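Local coordinates for protease lasA (Pseudomonas aeruginosa, PDB 3IT5), which cleaves pentaglycine cross-links of staphylococcal peptidoglycan as a secreted zinc metallopeptidase of the M23 family and takes part in the breakdown of host elastin, at residues Y80-I85 and P119-S124; R64-V69 and L110-S115. All blocks are in the same frame, centred on the assembly; numbering follows the deposited sequence.

Contact 1 (80-85 with 119-124) is buried and holds part of the zinc site; contact 2 (64-69 with 110-115) lies at the surface, its centre about 7 Å from that of contact 1. They share one antiparallel sheet, in which strands 66-70 and 75-83 are neighbours. Along the chain their segments alternate: 64-69, 80-85, 110-115, 119-124. Histidines, a metal-bound water and strand pairing make up the first contact, whereas a disulfide and a polar amide-carboxylate meeting make up the second. Tyr80 joins them, its OH probably hydrogen-bonded to Gly113 O at 2.7 Å.

Contact 1: residues Y80-I85 and P119-S124; sequences YHMDQI and PHLHFS. With ZN (zinc ion), chain E.
His81 and His120 bring their imidazoles together beside the zinc-bound water, the ring planes 65° apart and their centroids separated by 4.6 Å. The two rings meet at an oblique angle, CD2 of His81 coming within 3.3 Å of NE2 of His120. Water 1 lies at the edge of both rings and in their planes, 2.8 Å from NE2 of His120 and joined only weakly to NE2 of His81. The same CD2 of His81 rests on CB of His122 at 3.5 Å. With CG anti to its backbone N (chi1 168°), His122 carries ND1 to the zinc ion at 2.2 Å; His23, Asp36 and the water complete the coordination shell. This is the metal centre of an M23 peptidase, set on an antiparallel sheet, with His81 and His120 inferred to be the proton donor/acceptor residues around the metal-bound water. A further bond to each ring limits its rotation: ND1 of His81 is bonded to Ala109 O, ND1 of His120 to Gly118 O, and NE2 of the zinc ligand His122 to the second-shell Asn25 OD1. CD2 of Tyr80 lies over one face of the His81 ring, toward its rim. In the backbone, Tyr80 and His122 form an antiparallel hydrogen-bonded pair, with a nearly straight bond from Tyr80 N to His122 O (2.9 Å, 171°) and a weak return bond from His122 N to Tyr80 O. Leu121 sends CD1 against SD of Met82 at 3.9 Å, the two side chains running side by side.

Contact 2: residues R64-V69 and L110-S115; sequences RCQVRV and LCEGGS
A disulfide in a surface contact joins the turn leading into strand 66-70 to the loop that follows helix 106-109. Cys65 and Cys111 point toward each other, and their SG atoms are bonded at 2.0 Å with a chi3 of -80°, near the right angle expected of an unstrained bridge. Both sulfurs sit between the backbone N and the carbonyl carbon, which turns them across the gap between backbones whose nearest CA atoms, those of the two cysteines, are 6.0 Å apart. CG of Arg64 packs alongside CB of Cys111 at 4.0 Å. On the next residues the extended side chains of Gln66 and Glu112 cross at about a right angle, amide and carboxylate planes 86° apart. Glu112 brings OE2 to 3.0 Å from NE2 of Gln66 and to 3.2 Å from its CB. That same OE2 is hydrogen-bonded to Ser63 OG, while the other end of the amide, Gln66 OE1, is bonded to Asn78 ND2. A type I beta turn from Leu110 to Gly113 bends the loop here, closed by a bond from Gly113 N to Leu110 O. The whole is a disulfide that ties a loop to the turn between strands 57-63 and 66-70 in the antiparallel sheet of an M23 peptidase, fastened close to His81, a probable active-site residue.

Contact 1: residues Y80-I85 and P119-S124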
loop_
_atom_site.group_PDB
_atom_site.type_symbol
_atom_site.label_atom_id
_atom_site.label_comp_id
_atom_site.label_asym_id
_atom_site.label_seq_id
_atom_site.Cartn_x
_atom_site.Cartn_y
_atom_site.Cartn_z
ATOM N N TYR A 80 -4.542 5.671 -1.989
ATOM C CA TYR A 80 -4.815 6.731 -2.951
ATOM C C TYR A 80 -4.667 6.189 -4.366
ATOM O O TYR A 80 -4.134 5.092 -4.568
ATOM C CB TYR A 80 -3.910 7.952 -2.695
ATOM C CG TYR A 80 -4.292 9.199 -3.477
ATOM C CD1 TYR A 80 -5.591 9.713 -3.427
ATOM C CD2 TYR A 80 -3.351 9.870 -4.254
ATOM C CE1 TYR A 80 -5.940 10.860 -4.143
ATOM C CE2 TYR A 80 -3.693 11.022 -4.976
ATOM C CZ TYR A 80 -4.981 11.503 -4.917
ATOM O OH TYR A 80 -5.314 12.630 -5.627
ATOM N N HIS A 81 -5.148 6.961 -5.340
ATOM C CA HIS A 81 -5.287 6.509 -6.728
ATOM C C HIS A 81 -6.265 5.331 -6.814
ATOM O O HIS A 81 -6.026 4.363 -7.530
ATOM C CB HIS A 81 -3.939 6.134 -7.354
ATOM C CG HIS A 81 -2.887 7.193 -7.237
ATOM N ND1 HIS A 81 -3.095 8.504 -7.613
ATOM C CD2 HIS A 81 -1.597 7.118 -6.829
ATOM C CE1 HIS A 81 -1.986 9.196 -7.418
ATOM N NE2 HIS A 81 -1.062 8.378 -6.946
ATOM N N MET A 82 -7.364 5.433 -6.071
ATOM C CA MET A 82 -8.398 4.399 -6.042
ATOM C C MET A 82 -9.500 4.689 -7.052
ATOM O O MET A 82 -9.619 5.807 -7.558
ATOM C CB MET A 82 -9.009 4.288 -4.642
ATOM C CG MET A 82 -8.064 3.777 -3.563
ATOM S SD MET A 82 -7.600 2.053 -3.789
ATOM C CE MET A 82 -9.182 1.218 -3.600
ATOM N N ASP A 83 -10.297 3.668 -7.346
ATOM C CA ASP A 83 -11.454 3.797 -8.223
ATOM C C ASP A 83 -12.460 2.723 -7.831
ATOM O O ASP A 83 -12.101 1.752 -7.159
ATOM C CB ASP A 83 -11.030 3.641 -9.692
ATOM C CG ASP A 83 -12.134 4.015 -10.680
ATOM O OD1 ASP A 83 -13.074 4.758 -10.314
ATOM O OD2 ASP A 83 -12.057 3.563 -11.841
ATOM N N GLN A 84 -13.719 2.914 -8.225
ATOM C CA GLN A 84 -14.766 1.905 -8.049
ATOM C C GLN A 84 -14.840 1.426 -6.594
ATOM O O GLN A 84 -14.885 0.218 -6.312
ATOM C CB GLN A 84 -14.545 0.738 -9.028
ATOM C CG GLN A 84 -14.512 1.165 -10.505
ATOM C CD GLN A 84 -14.216 0.021 -11.466
ATOM O OE1 GLN A 84 -14.424 -1.148 -11.151
ATOM N NE2 GLN A 84 -13.736 0.364 -12.655
ATOM N N ILE A 85 -14.848 2.392 -5.677
ATOM C CA ILE A 85 -14.879 2.112 -4.243
ATOM C C ILE A 85 -16.150 1.360 -3.859
ATOM O O ILE A 85 -17.266 1.800 -4.145
ATOM C CB ILE A 85 -14.699 3.397 -3.395
ATOM C CG1 ILE A 85 -13.379 4.088 -3.771
ATOM C CG2 ILE A 85 -14.740 3.062 -1.897
ATOM C CD1 ILE A 85 -13.026 5.307 -2.921
ATOM N N PRO A 119 -1.128 3.803 -14.026
ATOM C CA PRO A 119 -1.929 3.096 -13.013
ATOM C C PRO A 119 -1.082 2.423 -11.924
ATOM O O PRO A 119 -0.166 1.653 -12.233
ATOM C CB PRO A 119 -2.675 2.033 -13.829
ATOM C CG PRO A 119 -2.736 2.591 -15.212
ATOM C CD PRO A 119 -1.456 3.356 -15.395
ATOM N N HIS A 120 -1.404 2.731 -10.668
ATOM C CA HIS A 120 -0.787 2.117 -9.488
ATOM C C HIS A 120 -1.567 2.479 -8.217
ATOM O O HIS A 120 -2.400 3.388 -8.226
ATOM C CB HIS A 120 0.684 2.544 -9.340
ATOM C CG HIS A 120 0.871 3.992 -8.994
ATOM N ND1 HIS A 120 0.858 4.994 -9.940
ATOM C CD2 HIS A 120 1.080 4.604 -7.804
ATOM C CE1 HIS A 120 1.046 6.160 -9.349
ATOM N NE2 HIS A 120 1.188 5.952 -8.053
ATOM N N LEU A 121 -1.299 1.750 -7.137
ATOM C CA LEU A 121 -1.793 2.129 -5.817
ATOM C C LEU A 121 -0.695 2.824 -5.005
ATOM O O LEU A 121 0.404 2.288 -4.855
ATOM C CB LEU A 121 -2.313 0.901 -5.057
ATOM C CG LEU A 121 -2.523 1.059 -3.543
ATOM C CD1 LEU A 121 -3.769 1.885 -3.220
ATOM C CD2 LEU A 121 -2.579 -0.298 -2.854
ATOM N N HIS A 122 -1.006 4.016 -4.499
ATOM C CA HIS A 122 -0.170 4.712 -3.522
ATOM C C HIS A 122 -0.710 4.366 -2.129
ATOM O O HIS A 122 -1.862 4.658 -1.812
ATOM C CB HIS A 122 -0.188 6.224 -3.807
ATOM C CG HIS A 122 0.387 7.074 -2.715
ATOM N ND1 HIS A 122 1.722 7.408 -2.654
ATOM C CD2 HIS A 122 -0.204 7.695 -1.667
ATOM C CE1 HIS A 122 1.932 8.184 -1.606
ATOM N NE2 HIS A 122 0.781 8.365 -0.982
ATOM N N PHE A 123 0.134 3.739 -1.312
ATOM C CA PHE A 123 -0.297 3.093 -0.066
ATOM C C PHE A 123 0.549 3.565 1.120
ATOM O O PHE A 123 1.763 3.375 1.131
ATOM C CB PHE A 123 -0.226 1.569 -0.262
ATOM C CG PHE A 123 -0.292 0.765 1.004
ATOM C CD1 PHE A 123 -1.501 0.572 1.664
ATOM C CD2 PHE A 123 0.853 0.152 1.510
ATOM C CE1 PHE A 123 -1.566 -0.195 2.824
ATOM C CE2 PHE A 123 0.798 -0.619 2.675
ATOM C CZ PHE A 123 -0.412 -0.790 3.332
ATOM N N SER A 124 -0.099 4.170 2.116
ATOM C CA SER A 124 0.609 4.854 3.214
ATOM C C SER A 124 0.309 4.319 4.615
ATOM O O SER A 124 -0.817 3.928 4.914
ATOM C CB SER A 124 0.295 6.349 3.192
ATOM O OG SER A 124 0.464 6.892 1.895
HETATM ZN ZN ZN E . 3.129 6.881 -4.282
HETATM O O HOH W 1 2.174 7.624 -5.995
#

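Contact 2: residues R64-V69 and L110-S115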
loop_
_atom_site.group_PDB
_atom_site.type_symbol
_atom_site.label_atom_id
_atom_site.label_comp_id
_atom_site.label_asym_id
_atom_site.label_seq_id
_atom_site.Cartn_x
_atom_site.Cartn_y
_atom_site.Cartn_z
ATOM N N ARG A 64 -13.984 9.656 -4.170
ATOM C CA ARG A 64 -14.084 8.570 -5.163
ATOM C C ARG A 64 -12.752 7.853 -5.431
ATOM O O ARG A 64 -12.731 6.751 -5.990
ATOM C CB ARG A 64 -14.678 9.098 -6.484
ATOM C CG ARG A 64 -13.802 10.090 -7.259
ATOM C CD ARG A 64 -14.573 10.771 -8.394
ATOM N NE ARG A 64 -14.766 9.884 -9.541
ATOM C CZ ARG A 64 -14.093 9.960 -10.686
ATOM N NH1 ARG A 64 -13.180 10.904 -10.874
ATOM N NH2 ARG A 64 -14.344 9.092 -11.657
ATOM N N CYS A 65 -11.648 8.480 -5.024
ATOM C CA CYS A 65 -10.318 7.960 -5.315
ATOM C C CYS A 65 -9.403 7.790 -4.092
ATOM O O CYS A 65 -8.198 7.557 -4.241
ATOM C CB CYS A 65 -9.645 8.837 -6.378
ATOM S SG CYS A 65 -8.867 10.348 -5.785
ATOM N N GLN A 66 -9.972 7.889 -2.890
ATOM C CA GLN A 66 -9.178 7.744 -1.663
ATOM C C GLN A 66 -9.946 7.114 -0.506
ATOM O O GLN A 66 -11.106 7.462 -0.253
ATOM C CB GLN A 66 -8.574 9.083 -1.222
ATOM C CG GLN A 66 -7.364 8.926 -0.301
ATOM C CD GLN A 66 -6.699 10.236 0.084
ATOM O OE1 GLN A 66 -5.472 10.302 0.200
ATOM N NE2 GLN A 66 -7.498 11.277 0.304
ATOM N N VAL A 67 -9.264 6.201 0.193
ATOM C CA VAL A 67 -9.821 5.409 1.295
ATOM C C VAL A 67 -8.776 5.284 2.404
ATOM O O VAL A 67 -7.577 5.173 2.125
ATOM C CB VAL A 67 -10.220 3.977 0.818
ATOM C CG1 VAL A 67 -10.497 3.040 2.001
ATOM C CG2 VAL A 67 -11.434 4.025 -0.100
ATOM N N ARG A 68 -9.239 5.306 3.653
ATOM C CA ARG A 68 -8.394 5.047 4.819
ATOM C C ARG A 68 -9.020 3.924 5.656
ATOM O O ARG A 68 -10.240 3.883 5.841
ATOM C CB ARG A 68 -8.223 6.337 5.643
ATOM C CG ARG A 68 -7.493 6.212 6.994
ATOM C CD ARG A 68 -6.013 6.649 6.952
ATOM N NE ARG A 68 -5.771 7.837 6.128
ATOM C CZ ARG A 68 -5.747 9.095 6.565
ATOM N NH1 ARG A 68 -5.947 9.381 7.850
ATOM N NH2 ARG A 68 -5.513 10.078 5.706
ATOM N N VAL A 69 -8.186 3.006 6.140
ATOM C CA VAL A 69 -8.638 1.958 7.055
ATOM C C VAL A 69 -7.960 2.182 8.406
ATOM O O VAL A 69 -6.730 2.194 8.498
ATOM C CB VAL A 69 -8.363 0.532 6.497
ATOM C CG1 VAL A 69 -8.864 -0.547 7.462
ATOM C CG2 VAL A 69 -9.027 0.357 5.133
ATOM N N LEU A 110 -6.305 11.059 -10.049
ATOM C CA LEU A 110 -5.903 12.300 -9.407
ATOM C C LEU A 110 -7.114 13.163 -9.056
ATOM O O LEU A 110 -7.112 14.365 -9.296
ATOM C CB LEU A 110 -4.903 13.064 -10.298
ATOM C CG LEU A 110 -3.633 12.317 -10.732
ATOM C CD1 LEU A 110 -2.924 13.074 -11.826
ATOM C CD2 LEU A 110 -2.678 12.048 -9.561
ATOM N N CYS A 111 -8.140 12.541 -8.471
ATOM C CA CYS A 111 -9.348 13.263 -8.036
ATOM C C CYS A 111 -9.049 14.313 -6.957
ATOM O O CYS A 111 -9.757 15.324 -6.836
ATOM C CB CYS A 111 -10.433 12.284 -7.556
ATOM S SG CYS A 111 -10.339 11.752 -5.817
ATOM N N GLU A 112 -7.998 14.068 -6.177
ATOM C CA GLU A 112 -7.609 14.989 -5.112
ATOM C C GLU A 112 -6.247 15.625 -5.378
ATOM O O GLU A 112 -5.535 15.995 -4.448
ATOM C CB GLU A 112 -7.659 14.293 -3.744
ATOM C CG GLU A 112 -9.079 14.076 -3.233
ATOM C CD GLU A 112 -9.126 13.371 -1.896
ATOM O OE1 GLU A 112 -9.008 14.047 -0.848
ATOM O OE2 GLU A 112 -9.300 12.139 -1.890
ATOM N N GLY A 113 -5.910 15.759 -6.663
ATOM C CA GLY A 113 -4.661 16.382 -7.099
ATOM C C GLY A 113 -3.491 15.419 -7.205
ATOM O O GLY A 113 -3.660 14.200 -7.092
ATOM N N GLY A 114 -2.301 15.979 -7.416
ATOM C CA GLY A 114 -1.060 15.213 -7.472
ATOM C C GLY A 114 -0.594 14.967 -8.896
ATOM O O GLY A 114 -1.015 15.665 -9.827
ATOM N N SER A 115 0.302 13.992 -9.036
ATOM C CA SER A 115 0.772 13.528 -10.338
ATOM C C SER A 115 0.866 12.008 -10.322
ATOM O O SER A 115 0.800 11.393 -9.263
ATOM C CB SER A 115 2.129 14.143 -10.687
ATOM O OG SER A 115 1.976 15.322 -11.456
#